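Local coordinates for protein aminotransferase class I and II (Anaerococcus prevotii, PDB 4EMY) that binds the cofactor pyridoxal 5'-phosphate as a homodimer and probably catalyses amino-group transfer, as in related aminotransferases, at residues F207-A212 with R249-V254; Y96-Y101 with V274-S279. All blocks are in the same frame, centred on the assembly; numbering follows the deposited sequence.

Interaction 1 (F207-A212 with R249-V254)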
loop_
_atom_site.group_PDB
_atom_site.type_symbol
_atom_site.label_atom_id
_atom_site.label_comp_id
_atom_site.label_asym_id
_atom_site.label_seq_id
_atom_site.Cartn_x
_atom_site.Cartn_y
_atom_site.Cartn_z
ATOM N N PHE A 207 -1.261 33.059 -9.521
ATOM C CA PHE A 207 -2.709 33.056 -9.614
ATOM C C PHE A 207 -3.358 32.443 -8.376
ATOM O O PHE A 207 -4.325 32.990 -7.848
ATOM C CB PHE A 207 -3.167 32.331 -10.876
ATOM C CG PHE A 207 -4.653 32.317 -11.050
ATOM C CD1 PHE A 207 -5.334 33.480 -11.392
ATOM C CD2 PHE A 207 -5.372 31.144 -10.865
ATOM C CE1 PHE A 207 -6.709 33.475 -11.553
ATOM C CE2 PHE A 207 -6.747 31.131 -11.021
ATOM C CZ PHE A 207 -7.417 32.297 -11.369
ATOM N N LEU A 208 -2.823 31.312 -7.919
ATOM C CA LEU A 208 -3.340 30.635 -6.725
ATOM C C LEU A 208 -3.081 31.447 -5.454
ATOM O O LEU A 208 -3.799 31.296 -4.468
ATOM C CB LEU A 208 -2.768 29.218 -6.592
ATOM C CG LEU A 208 -3.071 28.179 -7.684
ATOM C CD1 LEU A 208 -2.139 26.987 -7.543
ATOM C CD2 LEU A 208 -4.523 27.725 -7.681
ATOM N N LYS A 209 -2.061 32.307 -5.489
ATOM C CA LYS A 209 -1.811 33.270 -4.421
ATOM C C LYS A 209 -2.938 34.295 -4.352
ATOM O O LYS A 209 -3.346 34.699 -3.261
ATOM C CB LYS A 209 -0.487 33.996 -4.636
ATOM C CG LYS A 209 0.733 33.310 -4.053
ATOM C CD LYS A 209 1.966 34.183 -4.248
ATOM C CE LYS A 209 3.255 33.406 -4.028
ATOM N NZ LYS A 209 4.476 34.203 -4.342
ATOM N N GLU A 210 -3.430 34.716 -5.518
ATOM C CA GLU A 210 -4.554 35.652 -5.597
ATOM C C GLU A 210 -5.826 35.052 -4.999
ATOM O O GLU A 210 -6.574 35.732 -4.296
ATOM C CB GLU A 210 -4.817 36.077 -7.043
ATOM C CG GLU A 210 -3.737 36.955 -7.659
ATOM C CD GLU A 210 -4.045 37.324 -9.100
ATOM O OE1 GLU A 210 -5.049 38.036 -9.333
ATOM O OE2 GLU A 210 -3.283 36.901 -10.002
ATOM N N LYS A 211 -6.057 33.777 -5.291
ATOM C CA LYS A 211 -7.200 33.042 -4.772
ATOM C C LYS A 211 -7.073 32.848 -3.268
ATOM O O LYS A 211 -8.062 32.923 -2.540
ATOM C CB LYS A 211 -7.293 31.690 -5.466
ATOM C CG LYS A 211 -7.300 31.771 -6.981
ATOM C CD LYS A 211 -8.702 32.034 -7.491
ATOM C CE LYS A 211 -8.694 33.047 -8.615
ATOM N NZ LYS A 211 -8.664 34.447 -8.113
ATOM N N ALA A 212 -5.845 32.617 -2.811
ATOM C CA ALA A 212 -5.563 32.422 -1.390
ATOM C C ALA A 212 -5.739 33.693 -0.550
ATOM O O ALA A 212 -5.669 33.644 0.680
ATOM C CB ALA A 212 -4.170 31.836 -1.197
ATOM N N ARG A 249 -0.652 30.618 4.304
ATOM C CA ARG A 249 -1.144 29.533 5.151
ATOM C C ARG A 249 -2.157 28.609 4.456
ATOM O O ARG A 249 -2.053 27.385 4.552
ATOM C CB ARG A 249 -1.717 30.134 6.447
ATOM C CG ARG A 249 -2.433 29.167 7.378
ATOM C CD ARG A 249 -2.530 29.712 8.801
ATOM N NE ARG A 249 -1.241 29.651 9.502
ATOM C CZ ARG A 249 -0.516 30.708 9.875
ATOM N NH1 ARG A 249 -0.942 31.951 9.644
ATOM N NH2 ARG A 249 0.641 30.520 10.500
ATOM N N ASN A 250 -3.109 29.201 3.736
ATOM C CA ASN A 250 -4.196 28.453 3.089
ATOM C C ASN A 250 -3.883 27.900 1.687
ATOM O O ASN A 250 -4.781 27.421 0.985
ATOM C CB ASN A 250 -5.471 29.301 3.054
ATOM C CG ASN A 250 -5.290 30.599 2.291
ATOM O OD1 ASN A 250 -4.272 31.281 2.422
ATOM N ND2 ASN A 250 -6.286 30.948 1.489
ATOM N N LEU A 251 -2.620 27.975 1.279
ATOM C CA LEU A 251 -2.192 27.380 0.019
ATOM C C LEU A 251 -1.156 26.298 0.280
ATOM O O LEU A 251 0.049 26.559 0.312
ATOM C CB LEU A 251 -1.654 28.441 -0.947
ATOM C CG LEU A 251 -1.284 28.015 -2.377
ATOM C CD1 LEU A 251 -2.451 27.356 -3.096
ATOM C CD2 LEU A 251 -0.785 29.210 -3.176
ATOM N N PHE A 252 -1.639 25.079 0.479
ATOM C CA PHE A 252 -0.773 23.954 0.786
ATOM C C PHE A 252 -0.268 23.293 -0.498
ATOM O O PHE A 252 -0.905 23.387 -1.550
ATOM C CB PHE A 252 -1.511 22.956 1.690
ATOM C CG PHE A 252 -0.621 21.907 2.298
ATOM C CD1 PHE A 252 0.525 22.264 2.997
ATOM C CD2 PHE A 252 -0.941 20.558 2.183
ATOM C CE1 PHE A 252 1.343 21.297 3.557
ATOM C CE2 PHE A 252 -0.132 19.588 2.745
ATOM C CZ PHE A 252 1.012 19.955 3.434
ATOM N N VAL A 253 0.892 22.648 -0.407
ATOM C CA VAL A 253 1.496 21.966 -1.547
ATOM C C VAL A 253 1.894 20.558 -1.127
ATOM O O VAL A 253 2.600 20.389 -0.138
ATOM C CB VAL A 253 2.731 22.729 -2.099
ATOM C CG1 VAL A 253 3.464 21.906 -3.144
ATOM C CG2 VAL A 253 2.318 24.055 -2.712
ATOM N N VAL A 254 1.414 19.555 -1.863
ATOM C CA VAL A 254 1.881 18.177 -1.693
ATOM C C VAL A 254 2.575 17.721 -2.971
ATOM O O VAL A 254 1.972 17.698 -4.048
ATOM C CB VAL A 254 0.747 17.188 -1.345
ATOM C CG1 VAL A 254 1.326 15.813 -1.026
ATOM C CG2 VAL A 254 -0.074 17.692 -0.169
#
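Leu208 meets Leu251 with its CB, which lies 3.9 Å from Leu251 CD2 and 4.0 Å from Leu251 CD1, and therefore faces both branches of the leucine fork. The CD2 branch also lies beside the helix backbone, 3.9 Å from Leu208 O. Leu251 reaches this position because its CG stands anti to the backbone N (chi1 -174°), which carries both methyls from the strand to the helix surface. Lys209 adds a marginal contact, its N 4.1 Å from Leu251 CD2, while its amine runs elsewhere. One turn after Leu208, Ala212 packs its CB 4.2 Å from Leu251 CB and has the polar end of Asn250 as its other neighbour. Here Asn250 ND2 donates to Ala212 O over 2.9 Å, with an N-H...O angle of 153°. The oxygen lies close to the Asn250 amide plane, but the donor comes in from the flank of the carbonyl, at a C=O...N angle of 108°. The same ND2 also donates to Lys217 O, so one amide nitrogen ties the chain at Ala212 to the residue that leads into strand 218-224. A leucine in place of Asn250 would probably leave the carbonyls of Ala212 and Lys217 without this shared donor. Helix 198-211 is the connection of a beta-alpha-beta crossover between the parallel strands 179-184 and 218-224. Ile219 of strand 218-224 touches both Leu208 and Leu251, and Tyr166 of helix 163-176 flanks Leu208, placing the helix over strands 218-224 and 251-258, with Phe252 turned instead to Tyr121, Phe286 and Met6 of the second subunit.

Interaction 2 (Y96-Y101 with V274-S279)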
loop_
_atom_site.group_PDB
_atom_site.type_symbol
_atom_site.label_atom_id
_atom_site.label_comp_id
_atom_site.label_asym_id
_atom_site.label_seq_id
_atom_site.Cartn_x
_atom_site.Cartn_y
_atom_site.Cartn_z
ATOM N N TYR A 96 17.373 23.281 -4.724
ATOM C CA TYR A 96 16.210 24.163 -4.837
ATOM C C TYR A 96 15.095 23.904 -3.804
ATOM O O TYR A 96 13.910 23.911 -4.132
ATOM C CB TYR A 96 15.664 24.130 -6.272
ATOM C CG TYR A 96 16.659 24.569 -7.327
ATOM C CD1 TYR A 96 16.939 25.920 -7.537
ATOM C CD2 TYR A 96 17.321 23.633 -8.123
ATOM C CE1 TYR A 96 17.850 26.323 -8.501
ATOM C CE2 TYR A 96 18.233 24.028 -9.094
ATOM C CZ TYR A 96 18.492 25.372 -9.279
ATOM O OH TYR A 96 19.394 25.765 -10.237
ATOM N N LYS A 97 15.487 23.700 -2.552
ATOM C CA LYS A 97 14.539 23.451 -1.471
ATOM C C LYS A 97 13.790 24.736 -1.071
ATOM O O LYS A 97 14.415 25.726 -0.672
ATOM C CB LYS A 97 15.272 22.828 -0.275
ATOM C CG LYS A 97 14.383 22.349 0.865
ATOM C CD LYS A 97 15.159 21.478 1.849
ATOM C CE LYS A 97 16.180 22.281 2.640
ATOM N NZ LYS A 97 16.844 21.461 3.683
ATOM N N PRO A 98 12.447 24.728 -1.184
ATOM C CA PRO A 98 11.661 25.914 -0.851
ATOM C C PRO A 98 11.672 26.220 0.643
ATOM O O PRO A 98 11.834 25.314 1.459
ATOM C CB PRO A 98 10.246 25.538 -1.301
ATOM C CG PRO A 98 10.215 24.053 -1.276
ATOM C CD PRO A 98 11.598 23.618 -1.657
ATOM N N GLU A 99 11.498 27.492 0.987
ATOM C CA GLU A 99 11.454 27.911 2.382
ATOM C C GLU A 99 10.160 27.468 3.056
ATOM O O GLU A 99 9.147 27.253 2.391
ATOM C CB GLU A 99 11.584 29.423 2.487
ATOM C CG GLU A 99 12.947 29.966 2.112
ATOM C CD GLU A 99 12.946 31.477 2.053
ATOM O OE1 GLU A 99 13.360 32.031 1.011
ATOM O OE2 GLU A 99 12.509 32.111 3.042
ATOM N N GLY A 100 10.198 27.357 4.381
ATOM C CA GLY A 100 9.041 26.917 5.146
ATOM C C GLY A 100 9.230 25.519 5.692
ATOM O O GLY A 100 10.294 24.913 5.544
ATOM N N TYR A 101 8.184 25.003 6.324
ATOM C CA TYR A 101 8.242 23.692 6.945
ATOM C C TYR A 101 7.973 22.589 5.928
ATOM O O TYR A 101 7.047 22.678 5.124
ATOM C CB TYR A 101 7.282 23.628 8.138
ATOM C CG TYR A 101 7.574 24.684 9.191
ATOM C CD1 TYR A 101 8.593 24.499 10.138
ATOM C CD2 TYR A 101 6.846 25.880 9.232
ATOM C CE1 TYR A 101 8.871 25.466 11.094
ATOM C CE2 TYR A 101 7.114 26.854 10.188
ATOM C CZ TYR A 101 8.125 26.644 11.117
ATOM O OH TYR A 101 8.391 27.610 12.066
ATOM N N VAL A 274 5.480 14.649 0.017
ATOM C CA VAL A 274 6.213 15.752 0.623
ATOM C C VAL A 274 5.350 17.017 0.638
ATOM O O VAL A 274 4.920 17.501 -0.409
ATOM C CB VAL A 274 7.530 16.022 -0.131
ATOM C CG1 VAL A 274 8.341 17.088 0.578
ATOM C CG2 VAL A 274 8.352 14.747 -0.250
ATOM N N GLY A 275 5.094 17.533 1.836
ATOM C CA GLY A 275 4.300 18.743 2.017
ATOM C C GLY A 275 5.146 19.982 2.261
ATOM O O GLY A 275 6.222 19.901 2.861
ATOM N N ILE A 276 4.656 21.125 1.781
ATOM C CA ILE A 276 5.320 22.413 1.965
ATOM C C ILE A 276 4.325 23.413 2.545
ATOM O O ILE A 276 3.263 23.630 1.970
ATOM C CB ILE A 276 5.832 23.007 0.625
ATOM C CG1 ILE A 276 6.224 21.922 -0.397
ATOM C CG2 ILE A 276 6.949 24.021 0.862
ATOM C CD1 ILE A 276 7.563 21.260 -0.154
ATOM N N SER A 277 4.666 24.015 3.681
ATOM C CA SER A 277 3.843 25.072 4.275
ATOM C C SER A 277 4.660 26.102 5.035
ATOM O O SER A 277 5.744 25.811 5.534
ATOM C CB SER A 277 2.781 24.489 5.206
ATOM O OG SER A 277 1.922 25.506 5.695
ATOM N N SER A 278 4.118 27.310 5.126
ATOM C CA SER A 278 4.708 28.359 5.947
ATOM C C SER A 278 4.321 28.190 7.416
ATOM O O SER A 278 4.934 28.795 8.294
ATOM C CB SER A 278 4.287 29.735 5.439
ATOM O OG SER A 278 2.883 29.807 5.297
ATOM N N SER A 279 3.308 27.360 7.672
ATOM C CA SER A 279 2.820 27.105 9.028
ATOM C C SER A 279 3.314 25.771 9.581
ATOM O O SER A 279 3.222 24.740 8.919
ATOM C CB SER A 279 1.291 27.167 9.076
ATOM O OG SER A 279 0.793 26.859 10.370
#
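Tyr101 N donates to Ser277 O over 2.7 Å, meeting the carbonyl almost head-on at a C=O...N angle of 172°. The return bond, Ser277 N to Tyr101 O, measures 3.1 Å and is straighter at hydrogen. Together they make Tyr101 and Ser277 an antiparallel hydrogen-bonded pair. With CG anti to its carbonyl carbon (chi1 -58°), the Tyr101 ring extends past the strand end and sets an edge against the turn: CE2 is 3.5 Å from Ser278 O, which lies near the ring plane. The Tyr101-Ser277 pair begins the pairing of edge strand 101-107 with strand 271-277, the antiparallel member of the seven-stranded sheet characteristic of fold-type I PLP enzymes. Just ahead, Gly100 has a positive phi at which a CB would collide with Glu99 O and also point toward Ser277 O. On the buried side Pro98 CG touches Ile276 CG2 at 3.9 Å, the two side chains crossing at about a right angle, with Phe93 of helix 82-93 against both. Beyond the strand, Ser277 OG accepts from Ser279 N at 3.0 Å, an ST turn that leads to Ser279 at the N-cap of helix 280-297, while Ser278 OG is hydrogen-bonded to Leu247 O.

How the interactions relate
The centres of the two interactions lie about 13 Å apart, on the same side of the chain's centre, and both contacts reach the large mixed sheet. Strands 251-258 and 271-277, one from each contact, are consecutive in the chain and antiparallel neighbours, joined by a probable hydrogen bond between Val253 O and Ile276 N at 2.9 Å. Along the chain interaction 1 is nested inside the loop that interaction 2 closes between 96-101 and 274-279. Interaction 1 fixes a helix to the sheet, whereas interaction 2 starts the pairing of one edge strand, 101-107, so together they build up one flank of the cofactor-binding fold, away from the pyridoxal 5'-phosphate pocket.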